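Local coordinates for kinesin-like protein Nod (PDB 3DC4) that binds microtubules and hydrolyses ATP through its kinesin motor domain, and is required for segregating non-exchange chromosomes in fly meiosis, at residues T72-Q75 with D76-Y79. Sequence-based numbering, arbitrary orientation.
Sequences TISQ and DEMY
Ser-74 is the N-cap of helix 75-82 in the kinesin motor domain, and its hydroxyl meets the backbone of Glu-77 where the loop after strand 67-69 turns into the helix. Its OG accepts from Glu-77 N at 3.2 Å, with a nearly straight N-H...O angle of 172°. Chi1 of 71° sets the oxygen between the residue's own N and carbonyl carbon, reaching forward over the first turn. Serine suits the place because its short side chain carries an acceptor to an amide for which the carbonyl four residues back, Ile-73 O, bonds to Arg-29 instead. Replacing it with an alanine removes the hydroxyl, and Glu-77 N would probably lose its capping acceptor, letting the first turn fray. The regular ladder begins at the same residue: Ser-74 O accepts from Met-78 N at 3.0 Å, and Gln-75 O from Tyr-79 N at 2.8 Å.

Just before the cap, Ile-73 contributes the apolar part. With chi1 at -61°, CG1 lies beside the backbone N and CG2 is anti to it, which brings CG2 to the helix, 3.8 Å from Glu-77 CB and 4.1 Å from Met-78 CB, so a branched aliphatic residue covers the side of the first turn. Glu-77 offers only its methylene there, while its carboxylate leads away from the loop.

The side chain of Gln-75 lies about 6 Å from the bound ADP. Its OE1 accepts from Arg-29 of the ADP pocket, and its NE2 donates to the carbonyls of Tyr-110 and His-124; a neutral amide, donor and acceptor in one, fits this buried setting. Tyr-79 sends its hydroxyl to Asp-134 on helix 127-141. The whole is a serine N-cap with a hydrophobic staple, Ile-73 to Met-78, starting a helix beside the kinesin nucleotide pocket.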
ATOM      1  N   THR A  72     -15.943  -9.369   8.536  1.00 21.84           N
ATOM      2  CA  THR A  72     -17.224  -8.936   7.979  1.00 24.25           C
ATOM      3  C   THR A  72     -17.204  -7.575   7.283  1.00 24.30           C
ATOM      4  O   THR A  72     -18.178  -7.198   6.642  1.00 24.93           O
ATOM      5  CB  THR A  72     -18.318  -8.896   9.069  1.00 24.50           C
ATOM      6  OG1 THR A  72     -17.851  -8.127  10.185  1.00 26.80           O
ATOM      7  CG2 THR A  72     -18.660 -10.311   9.534  1.00 25.20           C
ATOM      8  N   ILE A  73     -16.107  -6.838   7.410  1.00 23.85           N
ATOM      9  CA  ILE A  73     -16.013  -5.521   6.788  1.00 22.83           C
ATOM     10  C   ILE A  73     -15.930  -5.633   5.266  1.00 22.08           C
ATOM     11  O   ILE A  73     -15.126  -6.395   4.735  1.00 22.01           O
ATOM     12  CB  ILE A  73     -14.777  -4.753   7.302  1.00 23.77           C
ATOM     13  CG1 ILE A  73     -14.879  -4.554   8.815  1.00 24.35           C
ATOM     14  CG2 ILE A  73     -14.674  -3.394   6.608  1.00 23.46           C
ATOM     15  CD1 ILE A  73     -16.020  -3.635   9.246  1.00 27.74           C
ATOM     16  N   SER A  74     -16.770  -4.876   4.565  1.00 21.92           N
ATOM     17  CA  SER A  74     -16.766  -4.908   3.109  1.00 20.56           C
ATOM     18  C   SER A  74     -15.637  -4.060   2.536  1.00 20.79           C
ATOM     19  O   SER A  74     -15.018  -3.271   3.249  1.00 22.54           O
ATOM     20  CB  SER A  74     -18.093  -4.389   2.560  1.00 22.31           C
ATOM     21  OG  SER A  74     -18.204  -2.989   2.757  1.00 23.78           O
ATOM     22  N   GLN A  75     -15.387  -4.223   1.242  1.00 18.80           N
ATOM     23  CA  GLN A  75     -14.356  -3.468   0.538  1.00 18.15           C
ATOM     24  C   GLN A  75     -14.693  -1.983   0.600  1.00 18.01           C
ATOM     25  O   GLN A  75     -13.827  -1.151   0.865  1.00 18.21           O
ATOM     26  CB  GLN A  75     -14.290  -3.905  -0.932  1.00 16.23           C
ATOM     27  CG  GLN A  75     -13.764  -5.316  -1.189  1.00 16.47           C
ATOM     28  CD  GLN A  75     -12.256  -5.421  -1.002  1.00 17.49           C
ATOM     29  OE1 GLN A  75     -11.719  -5.017   0.024  1.00 19.76           O
ATOM     30  NE2 GLN A  75     -11.574  -5.976  -1.989  1.00 16.07           N
ATOM     31  N   ASP A  76     -15.958  -1.656   0.351  1.00 18.15           N
ATOM     32  CA  ASP A  76     -16.411  -0.270   0.374  1.00 20.67           C
ATOM     33  C   ASP A  76     -16.101   0.403   1.706  1.00 21.03           C
ATOM     34  O   ASP A  76     -15.522   1.492   1.741  1.00 20.90           O
ATOM     35  CB  ASP A  76     -17.916  -0.194   0.091  1.00 24.49           C
ATOM     36  CG  ASP A  76     -18.482   1.198   0.312  1.00 28.60           C
ATOM     37  OD1 ASP A  76     -19.094   1.436   1.373  1.00 35.00           O
ATOM     38  OD2 ASP A  76     -18.305   2.060  -0.569  1.00 28.75           O
ATOM     39  N   GLU A  77     -16.482  -0.243   2.802  1.00 19.41           N
ATOM     40  CA  GLU A  77     -16.225   0.318   4.121  1.00 21.41           C
ATOM     41  C   GLU A  77     -14.742   0.495   4.389  1.00 19.55           C
ATOM     42  O   GLU A  77     -14.302   1.545   4.851  1.00 18.25           O
ATOM     43  CB  GLU A  77     -16.819  -0.574   5.214  1.00 25.15           C
ATOM     44  CG  GLU A  77     -18.178  -0.120   5.702  1.00 34.79           C
ATOM     45  CD  GLU A  77     -18.169   1.332   6.154  1.00 38.39           C
ATOM     46  OE1 GLU A  77     -17.400   1.673   7.084  1.00 41.70           O
ATOM     47  OE2 GLU A  77     -18.932   2.136   5.574  1.00 42.31           O
ATOM     48  N   MET A  78     -13.970  -0.548   4.113  1.00 19.65           N
ATOM     49  CA  MET A  78     -12.536  -0.503   4.331  1.00 20.96           C
ATOM     50  C   MET A  78     -11.900   0.635   3.538  1.00 18.86           C
ATOM     51  O   MET A  78     -11.079   1.385   4.067  1.00 18.35           O
ATOM     52  CB  MET A  78     -11.915  -1.848   3.948  1.00 24.60           C
ATOM     53  CG  MET A  78     -10.413  -1.935   4.183  1.00 31.90           C
ATOM     54  SD  MET A  78      -9.445  -1.504   2.715  1.00 35.22           S
ATOM     55  CE  MET A  78      -8.823   0.111   3.120  1.00 39.76           C
ATOM     56  N   TYR A  79     -12.293   0.771   2.277  1.00 17.60           N
ATOM     57  CA  TYR A  79     -11.759   1.826   1.417  1.00 17.47           C
ATOM     58  C   TYR A  79     -12.172   3.207   1.938  1.00 18.01           C
ATOM     59  O   TYR A  79     -11.351   4.109   2.056  1.00 17.67           O
ATOM     60  CB  TYR A  79     -12.263   1.642  -0.024  1.00 18.39           C
ATOM     61  CG  TYR A  79     -12.031   2.856  -0.898  1.00 19.90           C
ATOM     62  CD1 TYR A  79     -10.757   3.167  -1.374  1.00 18.57           C
ATOM     63  CD2 TYR A  79     -13.070   3.744  -1.176  1.00 20.27           C
ATOM     64  CE1 TYR A  79     -10.522   4.334  -2.097  1.00 19.15           C
ATOM     65  CE2 TYR A  79     -12.842   4.918  -1.899  1.00 21.66           C
ATOM     66  CZ  TYR A  79     -11.564   5.205  -2.350  1.00 21.17           C
ATOM     67  OH  TYR A  79     -11.318   6.377  -3.017  1.00 20.18           O
TER